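Local structure of ancylostoma secreted protein 1 (Necator americanus, 3NT8) at residues S35-F40 with A77-L82; A100-S105 with S124-G129. The protein is a secreted two-CAP-domain protein of a human hookworm, probably associated with the transition of infective larvae to parasitism. One frame throughout, in Å; residues are numbered along the deposited sequence.

Contact 1. Residues S35-F40 with A77-L82; sequences SDRQAF and AMEQQL
The guanidinium of Arg37 and the carboxylate of Glu79 are the two flat groups that meet here. OE1 of Glu79 lies at the guanidinium edge, in its plane, whereas OE2 approaches obliquely, and the two planes are turned 51° from each other. This twist goes with two unequal bonds in the salt bridge. Arg37 NE donates to Glu79 OE1 over 2.9 Å with an N-H...O angle of 155°, reaching the syn side of the oxygen somewhat out of the carboxylate plane. The second bond, from Arg37 NH2 to Glu79 OE2, is short at 2.6 Å but bent to 117°, and counts as weak.

Length of side chain explains the choice of residues. Helices 34-52 and 76-85 stand well apart at this point, the nearest CA atoms, those of Arg37 and Glu79, being 9.3 Å from each other, so each residue must span part of the gap. Glu79 does so with CG anti to its backbone N and an extended chain beyond; Arg37 is likewise extended from CG to NE, and the two side chains cross at about a right angle.

Further partners hold both groups. Trp74 NE1 also bonds to Glu79 OE1 and Asn29 ND2 to OE2, while the backbone O of Asn29 takes a bond from Arg37 NH2 and Asp34 makes a salt bridge to NH1. Asn29 thus serves both ions, and each carboxylate oxygen has a partner besides the arginine.

Because both residues are buried, the pairing and the further hydrogen bonds probably repay part of the cost of removing the charges from water, and the arginine and nearby N-H donors would probably keep Glu79 ionised. Chemically, the contact joins two helices of the N-terminal CAP domain by a buried ion pair within a polar network.

Contact 2. Residues A100-S105 with S124-G129; sequences AQNTMS and SGWWSG
Asn102 lies over one face of the Trp126 indole. Its CB sits 3.6 Å from the centroid of the six-membered ring and only 4° off the normal, a CH-pi contact, and its amide slides past the CD2-CE3 rim, ND2 coming 3.8 Å from Trp126 CE3. The amide and ring planes are 43° apart, so the amide is not stacked flat. The benzo edge around Trp126 CZ2 rests against the Asn102-Thr103 peptide, 3.5 Å from Thr103 N. At the indole edge, near the ring plane, Trp126 NE1 makes a weak hydrogen bond of 3.4 Å to Thr103 O. Met104 adds an apolar touch, its CB 4.1 Å from Trp126 CZ2; beyond CB the chain turns off, so the sulfur and CE do not follow the indole.

Trp126 suits this place because a broad apolar face and one N-H serve the strand together. With CG anti to its carbonyl carbon (chi1 -68°), the indole reaches from helix 119-127 to strand 100-107.

Farther out, Asn102 is fixed by its polar end: OD1 accepts from Asn151 ND2, and ND2 donates to the Ala148 carbonyl, both on helix 147-153. Met152 of that helix touches Asn102 and Trp126 alike, and Cys175 of the adjoining strand 170-177 also meets the indole.

Helix 119-127 laid on edge strand 100-107, with Trp126 as its point of contact, is part of the alpha-beta-alpha sandwich of the CAP fold.

Contact 1 and contact 2 lie in the same N-terminal CAP domain, their centres about 15 Å apart, and follow one another along the chain: the first is complete before the second opens. Their meeting point is Leu82 CD1, 3.8 Å from Gln101 NE2, where helix 76-85 packs against strand 100-107, the next regular element in the sequence. Strand 170-177 is common to both: Phe40 and Leu82 touch it from one, Gln101, Thr103 and Trp126 from the other. Helix 119-127 is likewise shared, Phe40 resting on its Leu123. Contact 1 joins two helices by an ion pair, whereas contact 2 sets a helix on an edge strand.

Contact 1. Residues S35-F40 with A77-L82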
loop_
_atom_site.group_PDB
_atom_site.type_symbol
_atom_site.label_atom_id
_atom_site.label_comp_id
_atom_site.label_asym_id
_atom_site.label_seq_id
_atom_site.Cartn_x
_atom_site.Cartn_y
_atom_site.Cartn_z
ATOM N N SER A 35 23.058 14.836 16.058
ATOM C CA SER A 35 24.069 14.136 15.326
ATOM C C SER A 35 23.619 12.701 15.074
ATOM O O SER A 35 23.934 12.103 14.035
ATOM C CB SER A 35 25.390 14.175 16.112
ATOM O OG SER A 35 26.317 13.454 15.377
ATOM N N ASP A 36 22.877 12.153 16.038
ATOM C CA ASP A 36 22.263 10.845 15.902
ATOM C C ASP A 36 21.139 10.881 14.888
ATOM O O ASP A 36 21.034 9.992 14.089
ATOM C CB ASP A 36 21.679 10.392 17.237
ATOM C CG ASP A 36 22.756 10.155 18.299
ATOM O OD1 ASP A 36 23.914 9.857 17.956
ATOM O OD2 ASP A 36 22.402 10.232 19.474
ATOM N N ARG A 37 20.312 11.912 14.933
ATOM C CA ARG A 37 19.199 11.993 14.036
ATOM C C ARG A 37 19.724 12.116 12.618
ATOM O O ARG A 37 19.055 11.696 11.681
ATOM C CB ARG A 37 18.319 13.180 14.342
ATOM C CG ARG A 37 17.680 13.141 15.666
ATOM C CD ARG A 37 17.080 14.493 16.034
ATOM N NE ARG A 37 16.204 14.356 17.201
ATOM C CZ ARG A 37 16.609 14.611 18.429
ATOM N NH1 ARG A 37 17.826 15.098 18.628
ATOM N NH2 ARG A 37 15.767 14.434 19.431
ATOM N N GLN A 38 20.856 12.786 12.447
ATOM C CA GLN A 38 21.396 13.050 11.150
ATOM C C GLN A 38 22.020 11.743 10.688
ATOM O O GLN A 38 21.928 11.437 9.558
ATOM C CB GLN A 38 22.406 14.204 11.255
ATOM C CG GLN A 38 22.922 14.717 9.903
ATOM C CD GLN A 38 21.884 15.570 9.211
ATOM O OE1 GLN A 38 21.482 16.605 9.757
ATOM N NE2 GLN A 38 21.386 15.126 8.046
ATOM N N ALA A 39 22.578 10.924 11.583
ATOM C CA ALA A 39 23.138 9.660 11.148
ATOM C C ALA A 39 22.061 8.592 10.756
ATOM O O ALA A 39 22.272 7.846 9.835
ATOM C CB ALA A 39 24.125 9.121 12.140
ATOM N N PHE A 40 20.956 8.517 11.486
ATOM C CA PHE A 40 19.802 7.753 11.054
ATOM C C PHE A 40 19.266 8.225 9.709
ATOM O O PHE A 40 19.037 7.420 8.801
ATOM C CB PHE A 40 18.684 7.835 12.088
ATOM C CG PHE A 40 18.940 7.017 13.320
ATOM C CD1 PHE A 40 19.107 5.645 13.235
ATOM C CD2 PHE A 40 18.989 7.628 14.568
ATOM C CE1 PHE A 40 19.325 4.910 14.404
ATOM C CE2 PHE A 40 19.175 6.929 15.716
ATOM C CZ PHE A 40 19.353 5.569 15.642
ATOM N N ALA A 77 7.493 13.694 16.271
ATOM C CA ALA A 77 6.403 13.062 16.930
ATOM C C ALA A 77 6.593 11.581 16.812
ATOM O O ALA A 77 6.338 10.829 17.776
ATOM C CB ALA A 77 5.085 13.491 16.273
ATOM N N MET A 78 7.039 11.122 15.633
ATOM C CA MET A 78 7.337 9.688 15.447
ATOM C C MET A 78 8.487 9.270 16.333
ATOM O O MET A 78 8.355 8.275 17.036
ATOM C CB MET A 78 7.603 9.311 13.983
ATOM C CG MET A 78 6.300 9.088 13.245
ATOM S SD MET A 78 6.594 9.126 11.513
ATOM C CE MET A 78 7.545 7.620 11.378
ATOM N N GLU A 79 9.563 10.056 16.332
ATOM C CA GLU A 79 10.712 9.838 17.215
ATOM C C GLU A 79 10.325 9.772 18.683
ATOM O O GLU A 79 10.782 8.872 19.425
ATOM C CB GLU A 79 11.770 10.925 17.028
ATOM C CG GLU A 79 13.034 10.732 17.958
ATOM C CD GLU A 79 13.839 11.961 18.057
ATOM O OE1 GLU A 79 13.763 12.829 17.169
ATOM O OE2 GLU A 79 14.558 12.131 19.054
ATOM N N GLN A 80 9.466 10.687 19.117
ATOM C CA GLN A 80 9.167 10.812 20.566
ATOM C C GLN A 80 8.359 9.635 21.014
ATOM O O GLN A 80 8.565 9.104 22.104
ATOM C CB GLN A 80 8.395 12.117 20.858
ATOM C CG GLN A 80 8.013 12.293 22.382
ATOM C CD GLN A 80 9.236 12.564 23.266
ATOM O OE1 GLN A 80 9.983 13.515 23.045
ATOM N NE2 GLN A 80 9.445 11.695 24.264
ATOM N N GLN A 81 7.389 9.249 20.196
ATOM C CA GLN A 81 6.563 8.118 20.545
ATOM C C GLN A 81 7.370 6.825 20.665
ATOM O O GLN A 81 7.179 6.077 21.593
ATOM C CB GLN A 81 5.393 7.968 19.553
ATOM C CG GLN A 81 4.341 7.036 20.074
ATOM C CD GLN A 81 3.017 7.110 19.319
ATOM O OE1 GLN A 81 2.872 7.859 18.326
ATOM N NE2 GLN A 81 2.038 6.338 19.799
ATOM N N LEU A 82 8.277 6.594 19.726
ATOM C CA LEU A 82 9.097 5.422 19.749
ATOM C C LEU A 82 10.051 5.452 20.973
ATOM O O LEU A 82 10.297 4.411 21.621
ATOM C CB LEU A 82 9.878 5.308 18.444
ATOM C CG LEU A 82 10.963 4.254 18.374
ATOM C CD1 LEU A 82 10.296 2.931 18.520
ATOM C CD2 LEU A 82 11.684 4.311 17.062
#

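Contact 2. Residues A100-S105 with S124-G129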
loop_
_atom_site.group_PDB
_atom_site.type_symbol
_atom_site.label_atom_id
_atom_site.label_comp_id
_atom_site.label_asym_id
_atom_site.label_seq_id
_atom_site.Cartn_x
_atom_site.Cartn_y
_atom_site.Cartn_z
ATOM N N ALA A 100 5.342 1.141 10.541
ATOM C CA ALA A 100 6.080 -0.110 10.602
ATOM C C ALA A 100 7.337 0.104 11.496
ATOM O O ALA A 100 7.802 1.206 11.664
ATOM C CB ALA A 100 6.456 -0.531 9.202
ATOM N N GLN A 101 7.859 -0.961 12.067
ATOM C CA GLN A 101 8.948 -0.848 12.989
ATOM C C GLN A 101 10.091 -1.825 12.714
ATOM O O GLN A 101 9.873 -2.974 12.438
ATOM C CB GLN A 101 8.445 -1.047 14.437
ATOM C CG GLN A 101 9.535 -0.970 15.492
ATOM C CD GLN A 101 8.974 -1.058 16.902
ATOM O OE1 GLN A 101 7.813 -1.434 17.116
ATOM N NE2 GLN A 101 9.795 -0.761 17.852
ATOM N N ASN A 102 11.308 -1.308 12.837
ATOM C CA ASN A 102 12.532 -2.050 12.789
ATOM C C ASN A 102 13.199 -1.980 14.165
ATOM O O ASN A 102 13.240 -0.915 14.783
ATOM C CB ASN A 102 13.459 -1.420 11.757
ATOM C CG ASN A 102 13.351 -2.053 10.379
ATOM O OD1 ASN A 102 12.661 -3.031 10.188
ATOM N ND2 ASN A 102 14.033 -1.459 9.402
ATOM N N THR A 103 13.742 -3.101 14.627
ATOM C CA THR A 103 14.248 -3.201 15.991
ATOM C C THR A 103 15.489 -4.121 16.097
ATOM O O THR A 103 15.655 -5.121 15.321
ATOM C CB THR A 103 13.120 -3.666 17.004
ATOM O OG1 THR A 103 13.626 -3.537 18.329
ATOM C CG2 THR A 103 12.736 -5.126 16.774
ATOM N N MET A 104 16.369 -3.747 17.029
ATOM C CA MET A 104 17.634 -4.456 17.223
ATOM C C MET A 104 18.030 -4.340 18.677
ATOM O O MET A 104 17.933 -3.271 19.279
ATOM C CB MET A 104 18.751 -3.868 16.365
ATOM C CG MET A 104 20.045 -4.516 16.510
ATOM S SD MET A 104 19.955 -6.132 15.821
ATOM C CE MET A 104 21.712 -6.512 16.022
ATOM N N SER A 105 18.519 -5.445 19.211
ATOM C CA SER A 105 18.942 -5.476 20.598
ATOM C C SER A 105 20.418 -5.867 20.706
ATOM O O SER A 105 20.865 -6.832 20.082
ATOM C CB SER A 105 18.035 -6.408 21.410
ATOM O OG SER A 105 18.460 -6.441 22.775
ATOM N N SER A 124 23.134 -1.067 9.091
ATOM C CA SER A 124 23.725 -1.874 8.056
ATOM C C SER A 124 23.378 -3.340 8.143
ATOM O O SER A 124 23.303 -4.051 7.103
ATOM C CB SER A 124 25.247 -1.599 7.914
ATOM O OG SER A 124 26.029 -2.058 8.992
ATOM N N GLY A 125 23.138 -3.797 9.365
ATOM C CA GLY A 125 22.566 -5.123 9.659
ATOM C C GLY A 125 21.115 -5.274 9.135
ATOM O O GLY A 125 20.763 -6.316 8.545
ATOM N N TRP A 126 20.300 -4.252 9.330
ATOM C CA TRP A 126 18.942 -4.184 8.720
ATOM C C TRP A 126 18.999 -4.225 7.215
ATOM O O TRP A 126 18.274 -4.979 6.574
ATOM C CB TRP A 126 18.181 -2.929 9.174
ATOM C CG TRP A 126 17.802 -2.932 10.592
ATOM C CD1 TRP A 126 17.692 -4.048 11.421
ATOM C CD2 TRP A 126 17.416 -1.808 11.404
ATOM N NE1 TRP A 126 17.294 -3.650 12.668
ATOM C CE2 TRP A 126 17.151 -2.291 12.702
ATOM C CE3 TRP A 126 17.274 -0.455 11.166
ATOM C CZ2 TRP A 126 16.733 -1.469 13.760
ATOM C CZ3 TRP A 126 16.886 0.369 12.235
ATOM C CH2 TRP A 126 16.631 -0.148 13.513
ATOM N N TRP A 127 19.894 -3.403 6.675
ATOM C CA TRP A 127 20.045 -3.224 5.257
ATOM C C TRP A 127 20.582 -4.503 4.512
ATOM O O TRP A 127 20.261 -4.698 3.325
ATOM C CB TRP A 127 20.932 -1.957 4.997
ATOM C CG TRP A 127 20.903 -1.538 3.477
ATOM C CD1 TRP A 127 21.817 -1.869 2.516
ATOM C CD2 TRP A 127 19.846 -0.826 2.793
ATOM N NE1 TRP A 127 21.436 -1.358 1.297
ATOM C CE2 TRP A 127 20.219 -0.733 1.432
ATOM C CE3 TRP A 127 18.639 -0.231 3.209
ATOM C CZ2 TRP A 127 19.449 -0.071 0.499
ATOM C CZ3 TRP A 127 17.869 0.423 2.281
ATOM C CH2 TRP A 127 18.266 0.491 0.933
ATOM N N SER A 128 21.292 -5.402 5.218
ATOM C CA SER A 128 22.063 -6.464 4.614
ATOM C C SER A 128 21.133 -7.582 4.132
ATOM O O SER A 128 21.586 -8.548 3.551
ATOM C CB SER A 128 23.208 -6.997 5.543
ATOM O OG SER A 128 22.719 -7.567 6.759
ATOM N N GLY A 129 19.833 -7.434 4.437
ATOM C CA GLY A 129 18.786 -8.327 3.991
ATOM C C GLY A 129 18.901 -8.649 2.504
ATOM O O GLY A 129 18.884 -9.813 2.119
#